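CofB (Escherichia coli, PDB 5AX6) is a homotrimeric minor pilin of the CFA/III type IVb pilus of enterotoxigenic bacteria and probably takes part in assembly of that pilus. Local coordinates at residues A[14-18]-A[108-113]; A[27-33]-A[101-107]; A[55-59]-A[71-75]. All coordinates share one frame; numbering follows the deposited sequence. Where two conformers were deposited one is given.

Contact 1: A[14-18]-A[108-113]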
ATOM      1  N   LEU A  14     -16.660 -11.616  31.647  1.00 24.52           N
ATOM      2  CA  LEU A  14     -15.520 -12.220  32.332  1.00 25.36           C
ATOM      3  C   LEU A  14     -14.269 -12.215  31.446  1.00 25.71           C
ATOM      4  O   LEU A  14     -13.183 -11.824  31.888  1.00 23.19           O
ATOM      5  CB  LEU A  14     -15.860 -13.646  32.768  1.00 26.56           C
ATOM      6  CG  LEU A  14     -16.781 -13.740  33.985  1.00 26.96           C
ATOM      7  CD1 LEU A  14     -17.314 -15.166  34.160  1.00 26.48           C
ATOM      8  CD2 LEU A  14     -16.061 -13.269  35.262  1.00 25.04           C
ATOM      9  N   ILE A  15     -14.419 -12.649  30.200  1.00 22.61           N
ATOM     10  CA  ILE A  15     -13.296 -12.666  29.269  1.00 20.56           C
ATOM     11  C   ILE A  15     -12.771 -11.258  28.976  1.00 20.56           C
ATOM     12  O   ILE A  15     -11.568 -11.058  28.802  1.00 21.12           O
ATOM     13  CB  ILE A  15     -13.680 -13.341  27.946  1.00 23.40           C
ATOM     14  CG1 ILE A  15     -13.784 -14.853  28.134  1.00 31.22           C
ATOM     15  CG2 ILE A  15     -12.687 -12.988  26.845  1.00 24.07           C
ATOM     16  CD1 ILE A  15     -12.839 -15.409  29.166  1.00 34.97           C
ATOM     17  N   SER A  16     -13.659 -10.275  28.919  1.00 20.31           N
ATOM     18  CA  SER A  16     -13.208  -8.909  28.681  0.60 23.95           C
ATOM     19  C   SER A  16     -12.325  -8.417  29.819  1.00 20.23           C
ATOM     20  O   SER A  16     -11.303  -7.767  29.575  1.00 20.04           O
ATOM     21  CB  SER A  16     -14.382  -7.952  28.505  0.60 25.54           C
ATOM     22  OG  SER A  16     -13.895  -6.667  28.159  0.60 28.89           O
ATOM     23  N   GLU A  17     -12.723  -8.720  31.050  1.00 20.84           N
ATOM     24  CA  GLU A  17     -11.944  -8.366  32.230  1.00 16.66           C
ATOM     25  C   GLU A  17     -10.587  -9.058  32.168  1.00 20.61           C
ATOM     26  O   GLU A  17      -9.540  -8.434  32.333  1.00 17.87           O
ATOM     27  CB  GLU A  17     -12.679  -8.770  33.517  1.00 18.98           C
ATOM     28  CG  GLU A  17     -13.995  -8.040  33.783  1.00 22.87           C
ATOM     29  CD  GLU A  17     -13.802  -6.658  34.394  1.00 28.02           C
ATOM     30  OE1 GLU A  17     -13.729  -6.554  35.644  1.00 25.84           O
ATOM     31  OE2 GLU A  17     -13.736  -5.671  33.626  1.00 23.85           O
ATOM     32  N   ILE A  18     -10.628 -10.363  31.937  1.00 19.74           N
ATOM     33  CA  ILE A  18      -9.416 -11.183  31.860  1.00 18.89           C
ATOM     34  C   ILE A  18      -8.458 -10.669  30.785  1.00 16.34           C
ATOM     35  O   ILE A  18      -7.279 -10.455  31.058  1.00 17.76           O
ATOM     36  CB  ILE A  18      -9.796 -12.657  31.607  1.00 18.07           C
ATOM     37  CG1 ILE A  18     -10.360 -13.273  32.899  1.00 18.94           C
ATOM     38  CG2 ILE A  18      -8.612 -13.452  31.087  1.00 20.13           C
ATOM     39  CD1 ILE A  18     -11.099 -14.586  32.668  1.00 23.66           C
ATOM     40  N   ILE A 108      -9.321  -2.128  31.346  1.00 19.78           N
ATOM     41  CA  ILE A 108     -10.651  -2.576  31.717  1.00 20.89           C
ATOM     42  C   ILE A 108     -11.473  -1.330  32.040  1.00 20.90           C
ATOM     43  O   ILE A 108     -10.912  -0.280  32.340  1.00 19.54           O
ATOM     44  CB  ILE A 108     -10.630  -3.527  32.929  1.00 18.69           C
ATOM     45  CG1 ILE A 108     -10.040  -2.817  34.150  1.00 20.32           C
ATOM     46  CG2 ILE A 108      -9.821  -4.793  32.600  1.00 19.82           C
ATOM     47  CD1 ILE A 108      -9.975  -3.690  35.419  1.00 17.10           C
ATOM     48  N   PRO A 109     -12.801  -1.448  31.978  1.00 20.60           N
ATOM     49  CA  PRO A 109     -13.660  -0.282  32.231  1.00 23.50           C
ATOM     50  C   PRO A 109     -13.523   0.263  33.652  1.00 22.66           C
ATOM     51  O   PRO A 109     -13.268  -0.499  34.585  1.00 19.88           O
ATOM     52  CB  PRO A 109     -15.080  -0.824  31.989  1.00 24.24           C
ATOM     53  CG  PRO A 109     -14.950  -2.319  31.893  1.00 31.31           C
ATOM     54  CD  PRO A 109     -13.549  -2.596  31.439  1.00 21.84           C
ATOM     55  N   CYS A 110     -13.698   1.571  33.816  1.00 20.87           N
ATOM     56  CA  CYS A 110     -13.717   2.175  35.137  1.00 23.92           C
ATOM     57  C   CYS A 110     -14.685   1.454  36.053  1.00 23.39           C
ATOM     58  O   CYS A 110     -14.366   1.106  37.192  1.00 21.27           O
ATOM     59  CB  CYS A 110     -14.112   3.651  35.034  1.00 24.90           C
ATOM     60  SG  CYS A 110     -12.882   4.624  34.141  1.00 30.25           S
ATOM     61  N   GLU A 111     -15.881   1.231  35.533  1.00 23.12           N
ATOM     62  CA  GLU A 111     -16.920   0.563  36.289  1.00 20.84           C
ATOM     63  C   GLU A 111     -16.919  -0.910  35.921  1.00 22.62           C
ATOM     64  O   GLU A 111     -16.939  -1.248  34.740  1.00 25.43           O
ATOM     65  CB  GLU A 111     -18.271   1.217  35.982  1.00 29.28           C
ATOM     66  CG  GLU A 111     -19.450   0.628  36.711  1.00 34.78           C
ATOM     67  CD  GLU A 111     -20.727   1.408  36.418  1.00 36.40           C
ATOM     68  OE1 GLU A 111     -20.635   2.491  35.792  1.00 31.01           O
ATOM     69  OE2 GLU A 111     -21.807   0.932  36.822  1.00 43.85           O
ATOM     70  N   GLU A 112     -16.878  -1.789  36.917  1.00 23.76           N
ATOM     71  CA  GLU A 112     -17.000  -3.211  36.625  1.00 25.82           C
ATOM     72  C   GLU A 112     -18.294  -3.452  35.874  1.00 27.49           C
ATOM     73  O   GLU A 112     -19.324  -2.882  36.233  1.00 27.78           O
ATOM     74  CB  GLU A 112     -16.972  -4.045  37.905  1.00 28.55           C
ATOM     75  CG  GLU A 112     -17.045  -5.558  37.646  1.00 26.85           C
ATOM     76  CD  GLU A 112     -17.142  -6.371  38.926  1.00 35.02           C
ATOM     77  OE1 GLU A 112     -16.114  -6.961  39.340  1.00 34.37           O
ATOM     78  OE2 GLU A 112     -18.247  -6.414  39.515  1.00 35.70           O
ATOM     79  N   PRO A 113     -18.241  -4.276  34.815  1.00 27.05           N
ATOM     80  CA  PRO A 113     -19.426  -4.679  34.050  1.00 33.15           C
ATOM     81  C   PRO A 113     -20.592  -5.065  34.961  1.00 32.69           C
ATOM     82  O   PRO A 113     -20.448  -5.909  35.845  1.00 30.88           O
ATOM     83  CB  PRO A 113     -18.924  -5.876  33.246  1.00 32.52           C
ATOM     84  CG  PRO A 113     -17.484  -5.521  32.963  1.00 26.69           C
ATOM     85  CD  PRO A 113     -16.996  -4.792  34.212  1.00 28.28           C
TER
HETATM   86  O   HOH W   1     -14.593  -8.333  37.641  1.00 25.69           O

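Contact 2: A[27-33]-A[101-107]. With ACT (acetate ion), chain B.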
ATOM      1  N   GLU A  27       2.386  -5.404  29.052  1.00 18.03           N
ATOM      2  CA  GLU A  27       3.088  -4.173  28.683  1.00 20.79           C
ATOM      3  C   GLU A  27       4.069  -3.767  29.771  1.00 24.16           C
ATOM      4  O   GLU A  27       3.672  -3.220  30.793  1.00 23.16           O
ATOM      5  CB  GLU A  27       2.094  -3.028  28.411  1.00 18.12           C
ATOM      6  CG  GLU A  27       1.210  -3.280  27.211  1.00 23.58           C
ATOM      7  CD  GLU A  27       0.160  -2.190  26.978  1.00 26.89           C
ATOM      8  OE1 GLU A  27       0.213  -1.135  27.647  1.00 20.70           O
ATOM      9  OE2 GLU A  27      -0.720  -2.402  26.116  1.00 22.35           O
ATOM     10  N   GLU A  28       5.358  -4.028  29.563  1.00 19.74           N
ATOM     11  CA  GLU A  28       6.340  -3.608  30.547  1.00 20.55           C
ATOM     12  C   GLU A  28       6.540  -2.101  30.516  1.00 23.49           C
ATOM     13  O   GLU A  28       6.779  -1.477  31.553  1.00 23.80           O
ATOM     14  CB  GLU A  28       7.674  -4.317  30.330  1.00 24.24           C
ATOM     15  CG  GLU A  28       8.729  -3.869  31.313  1.00 29.61           C
ATOM     16  CD  GLU A  28       9.750  -4.953  31.597  1.00 36.46           C
ATOM     17  OE1 GLU A  28       9.575  -6.082  31.092  1.00 41.56           O
ATOM     18  OE2 GLU A  28      10.721  -4.672  32.330  1.00 36.28           O
ATOM     19  N   GLN A  29       6.456  -1.526  29.320  1.00 18.68           N
ATOM     20  CA  GLN A  29       6.451  -0.082  29.143  1.00 22.08           C
ATOM     21  C   GLN A  29       5.029   0.348  28.797  1.00 24.53           C
ATOM     22  O   GLN A  29       4.410  -0.229  27.903  1.00 21.25           O
ATOM     23  CB  GLN A  29       7.426   0.342  28.040  1.00 23.27           C
ATOM     24  CG  GLN A  29       8.890   0.011  28.338  1.00 23.24           C
ATOM     25  CD  GLN A  29       9.449   0.781  29.532  1.00 29.61           C
ATOM     26  OE1 GLN A  29       9.701   0.210  30.601  1.00 36.57           O
ATOM     27  NE2 GLN A  29       9.659   2.075  29.352  1.00 30.83           N
ATOM     28  N   ILE A  30       4.500   1.339  29.506  1.00 21.05           N
ATOM     29  CA  ILE A  30       3.124   1.766  29.250  1.00 18.76           C
ATOM     30  C   ILE A  30       3.041   3.249  28.959  1.00 21.31           C
ATOM     31  O   ILE A  30       3.913   4.014  29.368  1.00 22.40           O
ATOM     32  CB  ILE A  30       2.182   1.453  30.442  1.00 20.85           C
ATOM     33  CG1 ILE A  30       2.697   2.119  31.716  1.00 19.15           C
ATOM     34  CG2 ILE A  30       2.086  -0.034  30.653  1.00 20.70           C
ATOM     35  CD1 ILE A  30       1.741   1.986  32.894  1.00 23.65           C
ATOM     36  N   THR A  31       1.979   3.648  28.264  1.00 21.78           N
ATOM     37  CA  THR A  31       1.731   5.054  27.980  1.00 23.78           C
ATOM     38  C   THR A  31       0.771   5.634  29.023  1.00 20.39           C
ATOM     39  O   THR A  31      -0.335   5.132  29.200  1.00 19.83           O
ATOM     40  CB  THR A  31       1.135   5.262  26.563  1.00 23.19           C
ATOM     41  OG1 THR A  31       1.991   4.661  25.581  1.00 26.44           O
ATOM     42  CG2 THR A  31       1.000   6.750  26.256  1.00 25.10           C
ATOM     43  N   VAL A  32       1.212   6.676  29.717  1.00 20.21           N
ATOM     44  CA  VAL A  32       0.358   7.379  30.672  1.00 20.87           C
ATOM     45  C   VAL A  32       0.284   8.848  30.304  1.00 29.60           C
ATOM     46  O   VAL A  32       1.046   9.320  29.460  1.00 24.61           O
ATOM     47  CB  VAL A  32       0.872   7.244  32.110  1.00 19.89           C
ATOM     48  CG1 VAL A  32       0.824   5.774  32.555  1.00 20.45           C
ATOM     49  CG2 VAL A  32       2.285   7.800  32.224  1.00 25.05           C
ATOM     50  N   ILE A  33      -0.645   9.567  30.926  1.00 26.27           N
ATOM     51  CA  ILE A  33      -0.740  11.007  30.752  1.00 23.59           C
ATOM     52  C   ILE A  33      -0.187  11.679  31.999  1.00 33.08           C
ATOM     53  O   ILE A  33      -0.626  11.382  33.107  1.00 31.15           O
ATOM     54  CB  ILE A  33      -2.201  11.475  30.533  1.00 27.07           C
ATOM     55  CG1 ILE A  33      -2.919  10.591  29.510  1.00 24.73           C
ATOM     56  CG2 ILE A  33      -2.240  12.954  30.152  1.00 32.50           C
ATOM     57  CD1 ILE A  33      -2.305  10.620  28.136  1.00 32.05           C
ATOM     58  N   TYR A 101      -1.966   6.445  38.344  1.00 21.41           N
ATOM     59  CA  TYR A 101      -1.668   6.414  36.922  1.00 20.25           C
ATOM     60  C   TYR A 101      -2.859   6.725  36.039  1.00 17.91           C
ATOM     61  O   TYR A 101      -3.912   6.067  36.096  1.00 18.94           O
ATOM     62  CB  TYR A 101      -1.085   5.041  36.543  1.00 18.68           C
ATOM     63  CG  TYR A 101       0.128   4.729  37.370  1.00 23.32           C
ATOM     64  CD1 TYR A 101       1.366   5.259  37.037  1.00 25.86           C
ATOM     65  CD2 TYR A 101       0.026   3.951  38.506  1.00 21.66           C
ATOM     66  CE1 TYR A 101       2.473   5.000  37.802  1.00 27.14           C
ATOM     67  CE2 TYR A 101       1.129   3.687  39.287  1.00 23.20           C
ATOM     68  CZ  TYR A 101       2.347   4.215  38.927  1.00 27.56           C
ATOM     69  OH  TYR A 101       3.445   3.958  39.696  1.00 25.65           O
ATOM     70  N   GLU A 102      -2.683   7.737  35.201  1.00 19.18           N
ATOM     71  CA  GLU A 102      -3.643   8.007  34.159  1.00 21.58           C
ATOM     72  C   GLU A 102      -3.237   7.259  32.902  1.00 21.83           C
ATOM     73  O   GLU A 102      -2.575   7.828  32.034  1.00 22.69           O
ATOM     74  CB  GLU A 102      -3.740   9.512  33.876  1.00 20.29           C
ATOM     75  CG  GLU A 102      -4.770   9.867  32.805  1.00 21.93           C
ATOM     76  CD  GLU A 102      -6.196   9.478  33.190  1.00 25.27           C
ATOM     77  OE1 GLU A 102      -6.421   9.093  34.355  1.00 23.46           O
ATOM     78  OE2 GLU A 102      -7.097   9.559  32.330  1.00 22.38           O
ATOM     79  N   PHE A 103      -3.611   5.982  32.810  1.00 19.70           N
ATOM     80  CA  PHE A 103      -3.363   5.211  31.593  1.00 22.65           C
ATOM     81  C   PHE A 103      -3.965   5.905  30.372  1.00 26.68           C
ATOM     82  O   PHE A 103      -5.044   6.489  30.453  1.00 22.55           O
ATOM     83  CB  PHE A 103      -3.917   3.794  31.747  1.00 19.20           C
ATOM     84  CG  PHE A 103      -3.477   3.122  33.019  1.00 25.34           C
ATOM     85  CD1 PHE A 103      -2.136   2.873  33.248  1.00 20.82           C
ATOM     86  CD2 PHE A 103      -4.399   2.762  33.990  1.00 22.50           C
ATOM     87  CE1 PHE A 103      -1.716   2.264  34.418  1.00 19.52           C
ATOM     88  CE2 PHE A 103      -3.984   2.151  35.163  1.00 20.61           C
ATOM     89  CZ  PHE A 103      -2.653   1.912  35.382  1.00 19.30           C
ATOM     90  N   SER A 104      -3.268   5.861  29.238  1.00 22.73           N
ATOM     91  CA  SER A 104      -3.746   6.570  28.044  1.00 23.25           C
ATOM     92  C   SER A 104      -4.954   5.885  27.439  1.00 27.33           C
ATOM     93  O   SER A 104      -5.712   6.507  26.707  1.00 27.31           O
ATOM     94  CB  SER A 104      -2.643   6.693  26.984  1.00 27.27           C
ATOM     95  OG  SER A 104      -2.227   5.417  26.536  1.00 31.63           O
ATOM     96  N   LYS A 105      -5.124   4.606  27.759  1.00 22.05           N
ATOM     97  CA  LYS A 105      -6.246   3.804  27.291  1.00 26.28           C
ATOM     98  C   LYS A 105      -6.821   3.029  28.467  1.00 30.33           C
ATOM     99  O   LYS A 105      -6.114   2.799  29.437  1.00 28.52           O
ATOM    100  CB  LYS A 105      -5.777   2.832  26.214  1.00 31.37           C
ATOM    101  CG  LYS A 105      -4.759   1.818  26.780  1.00 38.66           C
ATOM    102  CD  LYS A 105      -4.231   0.845  25.727  1.00 46.79           C
ATOM    103  CE  LYS A 105      -3.001   0.076  26.234  1.00 37.73           C
ATOM    104  NZ  LYS A 105      -2.301  -0.613  25.104  1.00 29.39           N
ATOM    105  N   ASP A 106      -8.073   2.594  28.388  1.00 21.29           N
ATOM    106  CA  ASP A 106      -8.618   1.720  29.431  1.00 23.14           C
ATOM    107  C   ASP A 106      -8.310   0.254  29.148  1.00 23.88           C
ATOM    108  O   ASP A 106      -8.717  -0.286  28.125  1.00 26.72           O
ATOM    109  CB  ASP A 106     -10.130   1.899  29.557  1.00 21.48           C
ATOM    110  CG  ASP A 106     -10.512   3.309  29.952  1.00 26.59           C
ATOM    111  OD1 ASP A 106     -10.111   3.742  31.050  1.00 25.28           O
ATOM    112  OD2 ASP A 106     -11.206   3.977  29.162  1.00 30.38           O
ATOM    113  N   TYR A 107      -7.600  -0.401  30.055  1.00 19.44           N
ATOM    114  CA  TYR A 107      -7.407  -1.843  29.922  1.00 17.50           C
ATOM    115  C   TYR A 107      -8.702  -2.558  30.250  1.00 22.96           C
ATOM    116  O   TYR A 107      -9.124  -3.476  29.546  1.00 19.87           O
ATOM    117  CB  TYR A 107      -6.281  -2.313  30.838  1.00 17.41           C
ATOM    118  CG  TYR A 107      -4.954  -1.725  30.448  1.00 20.49           C
ATOM    119  CD1 TYR A 107      -4.145  -2.342  29.485  1.00 20.70           C
ATOM    120  CD2 TYR A 107      -4.510  -0.548  31.023  1.00 18.79           C
ATOM    121  CE1 TYR A 107      -2.920  -1.793  29.120  1.00 20.00           C
ATOM    122  CE2 TYR A 107      -3.293   0.013  30.664  1.00 22.32           C
ATOM    123  CZ  TYR A 107      -2.506  -0.610  29.714  1.00 25.70           C
ATOM    124  OH  TYR A 107      -1.305  -0.038  29.377  1.00 24.50           O
TER
HETATM  125  C   ACT B 601       3.258   2.327  43.056  1.00 40.35           C
HETATM  126  O   ACT B 601       4.266   2.068  42.357  1.00 48.96           O
HETATM  127  OXT ACT B 601       2.942   1.485  43.947  1.00 34.25           O
HETATM  128  CH3 ACT B 601       2.494   3.597  42.817  1.00 38.16           C
HETATM  129  O   HOH W   2      -1.781   2.748  29.096  1.00 38.30           O
HETATM  130  O   HOH W   3      -0.258   9.404  34.976  1.00 25.54           O

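Contact 3: A[55-59]-A[71-75]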
ATOM      1  N   ILE A  55       3.191  -5.104  43.209  1.00 19.98           N
ATOM      2  CA  ILE A  55       4.331  -5.986  43.472  1.00 21.00           C
ATOM      3  C   ILE A  55       3.919  -7.383  43.926  1.00 24.82           C
ATOM      4  O   ILE A  55       4.781  -8.220  44.192  1.00 19.29           O
ATOM      5  CB  ILE A  55       5.268  -5.407  44.547  1.00 24.91           C
ATOM      6  CG1 ILE A  55       4.505  -5.151  45.847  1.00 25.01           C
ATOM      7  CG2 ILE A  55       5.943  -4.149  44.042  1.00 32.70           C
ATOM      8  CD1 ILE A  55       5.382  -4.647  46.974  1.00 33.72           C
ATOM      9  N   ASN A  56       2.619  -7.634  44.039  1.00 17.10           N
ATOM     10  CA  ASN A  56       2.142  -8.948  44.466  1.00 18.77           C
ATOM     11  C   ASN A  56       2.510 -10.036  43.460  1.00 21.91           C
ATOM     12  O   ASN A  56       2.218  -9.900  42.278  1.00 19.65           O
ATOM     13  CB  ASN A  56       0.622  -8.942  44.663  1.00 18.71           C
ATOM     14  CG  ASN A  56       0.187  -8.108  45.841  1.00 20.32           C
ATOM     15  OD1 ASN A  56       0.824  -7.110  46.183  1.00 19.50           O
ATOM     16  ND2 ASN A  56      -0.900  -8.520  46.479  1.00 18.16           N
ATOM     17  N   ARG A  57       3.129 -11.116  43.935  1.00 19.32           N
ATOM     18  CA  ARG A  57       3.410 -12.290  43.094  1.00 19.66           C
ATOM     19  C   ARG A  57       3.148 -13.579  43.841  1.00 17.66           C
ATOM     20  O   ARG A  57       3.411 -13.671  45.039  1.00 17.91           O
ATOM     21  CB  ARG A  57       4.870 -12.320  42.619  1.00 17.10           C
ATOM     22  CG  ARG A  57       5.290 -11.117  41.799  1.00 21.21           C
ATOM     23  CD  ARG A  57       4.633 -11.127  40.441  1.00 17.31           C
ATOM     24  NE  ARG A  57       5.254 -10.093  39.635  1.00 19.11           N
ATOM     25  CZ  ARG A  57       4.918  -8.808  39.698  1.00 19.88           C
ATOM     26  NH1 ARG A  57       3.937  -8.410  40.504  1.00 19.26           N
ATOM     27  NH2 ARG A  57       5.564  -7.924  38.949  1.00 20.37           N
ATOM     28  N   THR A  58       2.678 -14.586  43.121  1.00 17.74           N
ATOM     29  CA  THR A  58       2.704 -15.942  43.639  1.00 18.71           C
ATOM     30  C   THR A  58       3.875 -16.675  42.976  1.00 20.69           C
ATOM     31  O   THR A  58       4.451 -16.183  42.005  1.00 21.03           O
ATOM     32  CB  THR A  58       1.377 -16.669  43.393  1.00 21.28           C
ATOM     33  OG1 THR A  58       1.171 -16.826  41.982  1.00 19.51           O
ATOM     34  CG2 THR A  58       0.211 -15.845  43.983  1.00 20.08           C
ATOM     35  N   THR A  59       4.243 -17.841  43.492  1.00 17.65           N
ATOM     36  CA  THR A  59       5.442 -18.506  42.973  1.00 22.12           C
ATOM     37  C   THR A  59       5.162 -19.919  42.474  1.00 22.87           C
ATOM     38  O   THR A  59       6.096 -20.699  42.238  1.00 28.00           O
ATOM     39  CB  THR A  59       6.549 -18.566  44.039  1.00 30.68           C
ATOM     40  OG1 THR A  59       6.061 -19.274  45.180  1.00 31.10           O
ATOM     41  CG2 THR A  59       6.958 -17.164  44.457  1.00 36.73           C
ATOM     42  N   ALA A  71      -2.158 -13.077  51.347  1.00 26.15           N
ATOM     43  CA  ALA A  71      -2.880 -12.004  50.652  1.00 26.80           C
ATOM     44  C   ALA A  71      -1.952 -10.922  50.106  1.00 24.85           C
ATOM     45  O   ALA A  71      -2.382 -10.035  49.359  1.00 28.34           O
ATOM     46  CB  ALA A  71      -3.920 -11.378  51.578  1.00 34.35           C
ATOM     47  N   SER A  72      -0.682 -10.992  50.488  1.00 23.52           N
ATOM     48  CA  SER A  72       0.328 -10.105  49.929  1.00 22.45           C
ATOM     49  C   SER A  72       0.970 -10.745  48.699  1.00 22.70           C
ATOM     50  O   SER A  72       1.843 -10.156  48.070  1.00 20.53           O
ATOM     51  CB  SER A  72       1.400  -9.783  50.970  1.00 31.77           C
ATOM     52  OG  SER A  72       2.318 -10.856  51.077  1.00 31.90           O
ATOM     53  N   GLU A  73       0.544 -11.961  48.374  1.00 20.66           N
ATOM     54  CA  GLU A  73       1.047 -12.659  47.190  1.00 22.19           C
ATOM     55  C   GLU A  73      -0.026 -12.714  46.112  1.00 16.89           C
ATOM     56  O   GLU A  73       0.182 -12.234  45.003  1.00 20.26           O
ATOM     57  CB  GLU A  73       1.528 -14.073  47.554  1.00 22.11           C
ATOM     58  CG  GLU A  73       2.720 -14.035  48.502  1.00 20.07           C
ATOM     59  CD  GLU A  73       3.165 -15.407  48.966  1.00 34.29           C
ATOM     60  OE1 GLU A  73       2.464 -16.406  48.674  1.00 30.64           O
ATOM     61  OE2 GLU A  73       4.213 -15.472  49.645  1.00 34.22           O
ATOM     62  N   PHE A  74      -1.183 -13.281  46.434  1.00 20.99           N
ATOM     63  CA  PHE A  74      -2.281 -13.205  45.482  1.00 19.35           C
ATOM     64  C   PHE A  74      -2.926 -11.828  45.568  1.00 19.83           C
ATOM     65  O   PHE A  74      -2.624 -11.032  46.463  1.00 21.37           O
ATOM     66  CB  PHE A  74      -3.310 -14.323  45.698  1.00 20.68           C
ATOM     67  CG  PHE A  74      -4.052 -14.256  47.002  1.00 20.84           C
ATOM     68  CD1 PHE A  74      -5.130 -13.395  47.167  1.00 24.54           C
ATOM     69  CD2 PHE A  74      -3.708 -15.098  48.053  1.00 24.10           C
ATOM     70  CE1 PHE A  74      -5.839 -13.360  48.371  1.00 22.42           C
ATOM     71  CE2 PHE A  74      -4.412 -15.073  49.257  1.00 22.66           C
ATOM     72  CZ  PHE A  74      -5.477 -14.204  49.416  1.00 21.15           C
ATOM     73  N   ILE A  75      -3.810 -11.548  44.625  1.00 18.57           N
ATOM     74  CA  ILE A  75      -4.507 -10.270  44.589  1.00 17.81           C
ATOM     75  C   ILE A  75      -6.001 -10.511  44.772  1.00 18.70           C
ATOM     76  O   ILE A  75      -6.639 -11.169  43.952  1.00 18.70           O
ATOM     77  CB  ILE A  75      -4.234  -9.539  43.264  1.00 17.29           C
ATOM     78  CG1 ILE A  75      -2.752  -9.159  43.193  1.00 19.30           C
ATOM     79  CG2 ILE A  75      -5.110  -8.282  43.129  1.00 20.60           C
ATOM     80  CD1 ILE A  75      -2.359  -8.529  41.847  1.00 20.13           C
TER
HETATM   81  O   HOH W   4      -0.388 -11.849  42.422  1.00 20.35           O
HETATM   82  O   HOH W   5       2.741  -7.625  47.890  1.00 27.19           O
HETATM   83  O   HOH W   6      -2.332  -7.365  48.867  1.00 37.58           O
HETATM   84  O   HOH W   7       4.507 -10.692  46.718  1.00 25.83           O
HETATM   85  O   HOH W   8       2.842 -18.388  46.007  1.00 29.23           O

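Contact 1: A[14-18]-A[108-113]
The side chain of Glu17 leaves helix 4-25 with CG beside its own backbone N (chi1 -65°) and then bends at the next bond (chi2 -81°), a kink that swings the carboxylate across to Ile108, Pro109 and Pro113. Two proline rings pack against OE2: CD of Pro113 lies 3.4 Å from OE2 of Glu17, and CD of Pro109 is 3.8 Å from the same oxygen. The weakly polarised CD-H groups of the prolines, next to the ring nitrogen, are compatible with a carboxylate oxygen. Ile108 sets its CG2 3.7 Å from the backbone O of Glu17, and its side chain also touches Ile21 further along the helix. In the type IV pilin fold such an N-terminal helix packs on an antiparallel sheet; here Leu14 touches strand 121-130 and Ile18 strand 220-227, while 108-113 closes in at the flank of the helix. Cys110 ties this loop to Cys92. Both oxygens of Glu17 also have polar partners outside the two segments. Arg84 forms a salt bridge with OE1 of Glu17, and a water donates to OE1 of Glu17 at 2.8 Å and to OE1 of Glu112 at 2.7 Å. The two carboxylates stand nearly perpendicular, their planes 82° apart, and the shared water together with Arg84 probably eases the like charges.

Contact 2: A[27-33]-A[101-107]
Glu27 and Tyr107 reach for each other from opposite directions, where the chain passes from the N-terminal helix of the pilin domain into the two-stranded antiparallel hairpin 29-34/37-42. Glu27 has CG beside its backbone N (chi1 -65°) and is extended from there, which carries its carboxylate to Tyr107 and Lys105. The carboxylate plane is turned 63° from the phenol ring. Tyr107 OH donates to Glu27 OE1 over a short 2.5 Å, approaching from above the carboxylate plane, while OE1 itself lies at the edge of the ring. Lys105, also coming from the opposite direction, is extended beyond CG, and its NZ makes a salt bridge to the syn lone pair of Glu27 OE2 at 2.6 Å. Each oxygen of this buried acid thus has its own donor. Arg240 of a second subunit hydrogen-bonds to Gln29 O and to Thr31 OG1, which is also bonded to Glu40 of strand 37-42; the contact thus lies at a subunit interface of the trimer.

Beyond the polar end, Ile30 crosses Phe103 obliquely and sets its apolar CD1 against the ring edge, 3.8 Å from Phe103 CE1. Phe24 of the helix meets both Phe103 and Tyr107. Ile33 and Glu102 run side by side, their aliphatic parts in contact, and Glu102 turns its carboxylate to Arg89. A single bridge pairs Val32 with Phe103: Ile33 N binds Glu102 O at 2.8 Å, and Ser104 N binds Thr31 O at 3.0 Å. That Thr31 O also accepts a water proton at 2.8 Å, and the same water donates to Tyr107 OH.

Contact 3: A[55-59]-A[71-75]
Asn56 sends its side chain into the backbone of 71-75, and its amide does most of the work. ND2 of Asn56 donates to the backbone O of Phe74 at 3.0 Å; the acceptor lies close to the amide plane, only 8° out of it, although the nitrogen itself stands above the plane of the Phe74 carbonyl. An asparagine suits the place because ND2 donates to a backbone carbonyl directly, while OD1 accepts from a water that also donates to Ser72 O. With CG beside the backbone N (chi1 -69°), the stem meets the other segment, CB of Asn56 resting 3.7 Å from CG1 of Ile75. Next to it, Thr58 turns its methyl CG2 toward the backbone of Glu73 and Phe74, while its hydroxyl is bonded to Asn60. The stem of Glu73 passes the Arg57 carbonyl, with CB of Glu73 3.2 Å from O of Arg57, and its carboxylate reaches Ser68.

Waters fill in the next layer. The one on OD1 of Asn56 lies 2.6 Å from it; another accepts from ND2 of Asn56 and donates to Ala71 O; a third joins Arg57 N to Ser72 O. NH1 of Arg57 donates to the Asn56 carbonyl O at 2.9 Å. That oxygen lies in the guanidinium plane, but NH1 stands above the carbonyl plane, not on a lone pair. The same guanidinium also binds Leu45 O, Tyr54 O and Ser137 O. Ile75 and Thr58 each hydrogen-bond by backbone to strand 121-130, Ile75 as the start of the edge strand 75-76.

Carbonyls of 71-74 are thus met by one amide N-H and by bridging waters, which makes the polar part of this join largely hydrated.

Overall arrangement
All three contacts lie in the pilin domain on the same side of the chain's centre, contact 3 nested along the chain inside the loop closed by contact 2, and that inside the one closed by contact 1. Contacts 1 and 2, both partly buried, join the N-terminal helix or the strand after it to loop 101-113. Contact 3, buried although Ala71 and Ser72 are exposed, joins two parts of one long connection leading into strand 75-76. Chemistry follows place: at the helix flank a carboxylate is shared with Arg84 and water; at the hairpin beside another subunit an ion pair accompanies a backbone bridge; by the sheet edge an amide and waters meet backbone carbonyls.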